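Local coordinates for protein carboxylic ester hydrolase (Aspergillus niger, PDB 7K4O) that hydrolyses tannin ester bonds as a serine esterase of the tannase family, probably secreted, and binds gallic acid in a pocket, at residues 43-46 against 52-55; 251-254 against 258-261; 254-257 against 263-266. All blocks are in the same frame, centred on the assembly; numbering follows the deposited sequence. Where two conformers were deposited one is given.

How the interactions relate
Following the chain from its N terminus, interaction 1 comes first: segments 43-46 and 52-55 close the beta hairpin of strands 28-47 and 50-66, at the edge of the large mixed sheet. Interactions 2 and 3 come much later, their centres about 35 Å from that of the first. Interaction 2 starts on helix 238-252 and interaction 3 just after it; they share Ala254 and interleave, since 254-257 opens before 258-261 has closed interaction 2 and then pairs with 263-266. Together they wrap the loop between helices 238-252 and 266-272 round one calcium ion. Calcium and one bound water belong to both, and Val263 packs on the backbone of residues 252 and 253.

Interaction 1: residues 43-46 against 52-55; sequences SSVS and SATI. With MAN (alpha-D-mannopyranose), chain B.
Val45 and Ile55 meet on one face of an antiparallel beta hairpin, formed by the neighbouring strands 28-47 and 50-66, and show how such a pairing sorts side chains. The two side chains cross at about a right angle, Val45 CG1 touching Ile55 CD1 at 4.0 Å. Ile55 places CG1 between its backbone N and carbonyl carbon (chi1 59°), and this branch passes beside Ser43 O on its way to Val45. The other methyl of Val45 leans over the opposite strand, with CG2 3.4 Å from Ala53 O and farther from the Ala53 methyl.

Ser43, Val45, Ala53 and Ile55 share this face, where Pro108, Val111 and Met112 of helix 108-111 and its following residue pack against the apolar members. The other face is polar: Ser44 and Thr54 sit across from one another there as a non-hydrogen-bonded pair, although Ser44 was modelled in two conformers, so this OG position is one of two.

Two hydrogen-bonded pairs hold the register. Ser43 and Ile55 exchange both bonds, Ile55 N reaching Ser43 O at 2.8 Å. Val45 and Ala53 do the same, with Val45 N to Ala53 O at 2.9 Å and Ala53 N to Val45 O at 3.1 Å. Between them, Thr54 CA makes a CA-H...O contact with Ser43 O at 3.3 Å.

A protein-linked glycan lies near the hairpin turn. One of its mannoses is also hydrogen-bonded to Gln479 and Gly509, and it accepts a nearly straight bond (172°) from Ser52 N to its O3, 3.0 Å long.

Interaction 2: residues 251-254 against 258-261; sequences ACDA and KVDW. With CA (calcium ion), chain K.
Asp253 OD1 is gripped from two sides, by the calcium ion at 2.4 Å and by the backbone of Asp260. Asp260 N points almost straight at it, over a long 3.3 Å to Asp253 OD1, and meets the syn lone pair of that oxygen, on the side of the other one. That other oxygen is occupied as well. Trp261 N donates to Asp253 OD2 at 2.9 Å, coming from above the carboxylate, 47° out of its plane, and Asp260 N adds a weak second bond to it. With CG anti to the backbone N (chi1 177°), the buried Asp253 side chain extends toward the 258-261 backbone, and these N-H groups limit the rotation of its carboxylate.

The two aspartates present their carboxylates to the metal nearly coplanar, 6° apart, although Asp253 OD1 and Asp260 OD1 lie just 2.9 Å from each other. The cation they share probably offsets the repulsion this closeness would otherwise bring. Two backbone oxygens also bind the ion: Lys258 O lies 2.3 Å from calcium and Asp253 O 2.4 Å from it, so Asp253 chelates through main chain and side chain at once. A water on the metal donates to Asp260 OD2 at 2.7 Å, which holds the second oxygen of that carboxylate indirectly.

Nearer the surface, Ala254 CB rests on Val259 CG2 at 4.0 Å. Upstream, Cys252 joins Cys269 in a disulfide, tying helix 238-252 to helix 266-272. Both oxygens of Asp256 and the carbonyl of Val262 bring the metal to eight coordinating oxygens, giving a compact calcium-binding loop whose protein ligands all come from one short run of chain, 253 to 262.

Interaction 3: residues 254-257 against 263-266; sequences AMDG and VART. With CA (calcium ion), chain K.
Asp256 and Ala264 meet at a carboxylate that already holds calcium. Asp256 binds the ion with both oxygens, calcium lying 2.3 Å from Asp256 OD1 and 2.4 Å from Asp256 OD2. OD2 has two further partners. Ala264 N donates to Asp256 OD2 at 2.9 Å, almost straight (171°), and meets it on the anti side, 17° out of the carboxylate plane. A water also donates to Asp256 OD2, at 2.7 Å. The same water accepts from Arg265 N at 3.1 Å, so it bridges the carboxylate to the next backbone amide. Such a grip would be expected to limit the rotation of the carboxylate that chelates calcium and partly balance its charge.

Beside the polar bonds a few aliphatic carbons touch. Ala264 CB packs against Asp256 CB at 3.8 Å. Arg265 CG, from the next residue, approaches that same Asp256 CB. In Asp256, CB points toward 263-266; CG, set between the backbone N and carbonyl carbon (chi1 52°), then swings the carboxylate to the calcium. A 3-10 turn carries Asp256, with Gly257 N bonded to Ala254 O at 3.0 Å.

Farther out, the Arg265 chain bends at chi2 and chi3, and its guanidinium forms a salt bridge with Asp267 and hydrogen bonds with Ser538 OG and Pro521 O. Asp256 also shares backbone hydrogen bonds with Trp523 of strand 520-524, whose Pro521 and Leu522 lie against Ala264 and Arg265 respectively. The contact thus lies between that strand and helix 266-272, which Arg265 precedes as N-cap and against which Met255 packs through Leu268 and Asp272.

Interaction 1: residues 43-46 against 52-55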
loop_
_atom_site.group_PDB
_atom_site.type_symbol
_atom_site.label_atom_id
_atom_site.label_comp_id
_atom_site.label_asym_id
_atom_site.label_seq_id
_atom_site.Cartn_x
_atom_site.Cartn_y
_atom_site.Cartn_z
ATOM N N SER A 43 2.975 12.541 -24.410
ATOM C CA SER A 43 2.456 11.295 -23.842
ATOM C C SER A 43 1.217 11.587 -23.015
ATOM O O SER A 43 1.282 12.289 -22.001
ATOM C CB SER A 43 3.544 10.602 -23.078
ATOM O OG SER A 43 3.071 9.454 -22.436
ATOM N N SER A 44 0.098 10.973 -23.376
ATOM C CA SER A 44 -1.167 11.083 -22.622
ATOM C C SER A 44 -1.145 10.074 -21.475
ATOM O O SER A 44 -0.894 8.901 -21.753
ATOM C CB SER A 44 -2.346 10.831 -23.546
ATOM O OG SER A 44 -2.647 12.045 -24.197
ATOM N N VAL A 45 -1.362 10.538 -20.258
ATOM C CA VAL A 45 -1.246 9.664 -19.055
ATOM C C VAL A 45 -2.479 9.861 -18.209
ATOM O O VAL A 45 -3.066 10.955 -18.198
ATOM C CB VAL A 45 0.065 9.954 -18.279
ATOM C CG1 VAL A 45 1.282 9.648 -19.137
ATOM C CG2 VAL A 45 0.140 11.388 -17.826
ATOM N N SER A 46 -2.817 8.838 -17.442
ATOM C CA SER A 46 -3.983 8.856 -16.553
ATOM C C SER A 46 -3.796 7.737 -15.531
ATOM O O SER A 46 -3.141 6.747 -15.836
ATOM C CB SER A 46 -5.274 8.672 -17.329
ATOM O OG SER A 46 -5.252 7.413 -17.964
ATOM N N SER A 52 -5.341 13.520 -15.087
ATOM C CA SER A 52 -4.958 13.267 -16.485
ATOM C C SER A 52 -4.102 14.401 -17.009
ATOM O O SER A 52 -4.330 15.583 -16.667
ATOM C CB SER A 52 -6.182 13.003 -17.338
ATOM O OG SER A 52 -6.800 11.809 -16.833
ATOM N N ALA A 53 -3.128 14.074 -17.815
ATOM C CA ALA A 53 -2.216 15.087 -18.374
ATOM C C ALA A 53 -1.606 14.589 -19.669
ATOM O O ALA A 53 -1.620 13.409 -19.950
ATOM C CB ALA A 53 -1.118 15.449 -17.395
ATOM N N THR A 54 -0.952 15.502 -20.351
ATOM C CA THR A 54 -0.061 15.202 -21.478
ATOM C C THR A 54 1.333 15.690 -21.124
ATOM O O THR A 54 1.476 16.874 -20.732
ATOM C CB THR A 54 -0.564 15.839 -22.789
ATOM O OG1 THR A 54 -1.887 15.362 -23.010
ATOM C CG2 THR A 54 0.267 15.436 -23.966
ATOM N N ILE A 55 2.327 14.808 -21.185
ATOM C CA ILE A 55 3.691 15.145 -20.664
ATOM C C ILE A 55 4.756 14.952 -21.721
ATOM O O ILE A 55 4.607 14.132 -22.646
ATOM C CB ILE A 55 4.024 14.356 -19.377
ATOM C CG1 ILE A 55 3.968 12.862 -19.612
ATOM C CG2 ILE A 55 3.067 14.771 -18.290
ATOM C CD1 ILE A 55 4.394 12.036 -18.405
HETATM C C1 MAN B . -10.401 16.684 -14.803
HETATM C C2 MAN B . -9.074 15.886 -14.648
HETATM C C3 MAN B . -9.443 14.514 -14.091
HETATM C C4 MAN B . -10.106 14.606 -12.719
HETATM C C5 MAN B . -11.295 15.583 -12.806
HETATM C C6 MAN B . -11.829 16.045 -11.487
HETATM O O2 MAN B . -8.196 16.544 -13.726
HETATM O O3 MAN B . -8.214 13.798 -14.125
HETATM O O4 MAN B . -10.582 13.313 -12.335
HETATM O O5 MAN B . -10.964 16.811 -13.493
HETATM O O6 MAN B . -13.094 16.871 -11.669
#

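Interaction 2: residues 251-254 against 258-261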
loop_
_atom_site.group_PDB
_atom_site.type_symbol
_atom_site.label_atom_id
_atom_site.label_comp_id
_atom_site.label_asym_id
_atom_site.label_seq_id
_atom_site.Cartn_x
_atom_site.Cartn_y
_atom_site.Cartn_z
ATOM N N ALA A 251 -27.209 -2.348 4.521
ATOM C CA ALA A 251 -27.578 -2.108 5.931
ATOM C C ALA A 251 -26.758 -0.954 6.515
ATOM O O ALA A 251 -27.220 -0.354 7.474
ATOM C CB ALA A 251 -27.416 -3.370 6.749
ATOM N N CYS A 252 -25.556 -0.662 6.006
ATOM C CA CYS A 252 -24.612 0.253 6.711
ATOM C C CYS A 252 -24.429 1.548 5.915
ATOM O O CYS A 252 -23.890 2.498 6.503
ATOM C CB CYS A 252 -23.276 -0.453 6.933
ATOM S SG CYS A 252 -23.410 -1.850 8.087
ATOM N N ASP A 253 -24.932 1.614 4.678
ATOM C CA ASP A 253 -24.848 2.829 3.823
ATOM C C ASP A 253 -25.234 4.088 4.598
ATOM O O ASP A 253 -24.440 5.081 4.592
ATOM C CB ASP A 253 -25.682 2.654 2.581
ATOM C CG ASP A 253 -25.704 3.872 1.680
ATOM O OD1 ASP A 253 -24.789 4.741 1.791
ATOM O OD2 ASP A 253 -26.629 3.925 0.835
ATOM N N ALA A 254 -26.407 4.063 5.250
ATOM C CA ALA A 254 -27.041 5.260 5.848
ATOM C C ALA A 254 -26.408 5.600 7.193
ATOM O O ALA A 254 -26.690 6.652 7.745
ATOM C CB ALA A 254 -28.533 5.039 5.979
ATOM N N LYS A 258 -25.482 9.684 4.843
ATOM C CA LYS A 258 -25.620 9.944 3.404
ATOM C C LYS A 258 -25.990 8.651 2.708
ATOM O O LYS A 258 -25.217 7.697 2.724
ATOM C CB LYS A 258 -24.361 10.566 2.795
ATOM C CG LYS A 258 -24.582 11.013 1.358
ATOM C CD LYS A 258 -23.439 11.743 0.715
ATOM C CE LYS A 258 -23.927 12.375 -0.572
ATOM N NZ LYS A 258 -22.805 12.678 -1.462
ATOM N N VAL A 259 -27.136 8.646 2.034
ATOM C CA VAL A 259 -27.582 7.465 1.264
ATOM C C VAL A 259 -27.010 7.593 -0.138
ATOM O O VAL A 259 -27.524 8.385 -0.947
ATOM C CB VAL A 259 -29.124 7.311 1.285
ATOM C CG1 VAL A 259 -29.571 6.220 0.336
ATOM C CG2 VAL A 259 -29.609 7.043 2.694
ATOM N N ASP A 260 -25.948 6.842 -0.412
ATOM C CA ASP A 260 -25.178 6.963 -1.670
ATOM C C ASP A 260 -24.600 5.602 -2.073
ATOM O O ASP A 260 -23.850 5.556 -3.041
ATOM C CB ASP A 260 -24.079 8.019 -1.512
ATOM C CG ASP A 260 -23.105 7.746 -0.356
ATOM O OD1 ASP A 260 -23.327 6.777 0.410
ATOM O OD2 ASP A 260 -22.138 8.564 -0.190
ATOM N N TRP A 261 -25.027 4.508 -1.453
ATOM C CA TRP A 261 -24.421 3.173 -1.674
ATOM C C TRP A 261 -22.870 3.271 -1.473
ATOM O O TRP A 261 -22.122 2.760 -2.290
ATOM C CB TRP A 261 -24.814 2.650 -3.045
ATOM C CG TRP A 261 -24.679 1.160 -3.122
ATOM C CD1 TRP A 261 -23.690 0.453 -3.744
ATOM C CD2 TRP A 261 -25.541 0.194 -2.489
ATOM N NE1 TRP A 261 -23.890 -0.893 -3.561
ATOM C CE2 TRP A 261 -25.018 -1.084 -2.802
ATOM C CE3 TRP A 261 -26.735 0.285 -1.755
ATOM C CZ2 TRP A 261 -25.637 -2.265 -2.383
ATOM C CZ3 TRP A 261 -27.338 -0.886 -1.339
ATOM C CH2 TRP A 261 -26.790 -2.137 -1.644
HETATM CA CA CA K . -23.323 6.339 2.867
HETATM O O HOH W 1 -21.466 8.060 2.337
#

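Interaction 3: residues 254-257 against 263-266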
loop_
_atom_site.group_PDB
_atom_site.type_symbol
_atom_site.label_atom_id
_atom_site.label_comp_id
_atom_site.label_asym_id
_atom_site.label_seq_id
_atom_site.Cartn_x
_atom_site.Cartn_y
_atom_site.Cartn_z
ATOM N N ALA A 254 -26.407 4.063 5.250
ATOM C CA ALA A 254 -27.041 5.260 5.848
ATOM C C ALA A 254 -26.408 5.600 7.193
ATOM O O ALA A 254 -26.690 6.652 7.745
ATOM C CB ALA A 254 -28.533 5.039 5.979
ATOM N N MET A 255 -25.558 4.747 7.754
ATOM C CA MET A 255 -24.963 5.052 9.084
ATOM C C MET A 255 -24.003 6.261 9.029
ATOM O O MET A 255 -23.746 6.877 10.089
ATOM C CB MET A 255 -24.211 3.836 9.607
ATOM C CG MET A 255 -25.128 2.699 10.047
ATOM S SD MET A 255 -24.074 1.252 10.441
ATOM C CE MET A 255 -25.288 -0.033 10.805
ATOM N N ASP A 256 -23.538 6.629 7.845
ATOM C CA ASP A 256 -22.674 7.829 7.657
ATOM C C ASP A 256 -23.526 9.093 7.399
ATOM O O ASP A 256 -22.939 10.180 7.239
ATOM C CB ASP A 256 -21.673 7.579 6.531
ATOM C CG ASP A 256 -22.244 7.100 5.218
ATOM O OD1 ASP A 256 -23.240 7.717 4.731
ATOM O OD2 ASP A 256 -21.677 6.146 4.660
ATOM N N GLY A 257 -24.862 8.980 7.386
ATOM C CA GLY A 257 -25.779 10.132 7.212
ATOM C C GLY A 257 -26.034 10.464 5.756
ATOM O O GLY A 257 -26.769 11.445 5.456
ATOM N N VAL A 263 -20.357 2.937 2.077
ATOM C CA VAL A 263 -20.177 2.858 3.543
ATOM C C VAL A 263 -18.912 3.614 3.954
ATOM O O VAL A 263 -17.804 3.049 3.840
ATOM C CB VAL A 263 -20.149 1.383 3.955
ATOM C CG1 VAL A 263 -19.898 1.234 5.442
ATOM C CG2 VAL A 263 -21.449 0.705 3.516
ATOM N N ALA A 264 -19.092 4.825 4.458
ATOM C CA ALA A 264 -17.996 5.672 4.960
ATOM C C ALA A 264 -17.737 5.343 6.414
ATOM O O ALA A 264 -16.756 5.849 6.949
ATOM C CB ALA A 264 -18.343 7.132 4.813
ATOM N N ARG A 265 -18.646 4.621 7.091
ATOM C CA ARG A 265 -18.460 4.307 8.525
ATOM C C ARG A 265 -18.501 2.786 8.680
ATOM O O ARG A 265 -19.499 2.234 9.236
ATOM C CB ARG A 265 -19.469 5.071 9.385
ATOM C CG ARG A 265 -19.250 6.579 9.329
ATOM C CD ARG A 265 -18.011 7.043 10.079
ATOM N NE ARG A 265 -18.111 6.843 11.497
ATOM C CZ ARG A 265 -18.710 7.644 12.355
ATOM N NH1 ARG A 265 -19.233 8.794 11.955
ATOM N NH2 ARG A 265 -18.760 7.320 13.629
ATOM N N THR A 266 -17.395 2.131 8.313
ATOM C CA THR A 266 -17.242 0.675 8.534
ATOM C C THR A 266 -17.070 0.395 10.020
ATOM O O THR A 266 -17.310 -0.778 10.417
ATOM C CB THR A 266 -16.100 0.076 7.708
ATOM O OG1 THR A 266 -14.910 0.694 8.178
ATOM C CG2 THR A 266 -16.343 0.214 6.233
HETATM CA CA CA K . -23.323 6.339 2.867
HETATM O O HOH W 2 -21.589 4.069 6.447
HETATM O O HOH W 1 -21.466 8.060 2.337
#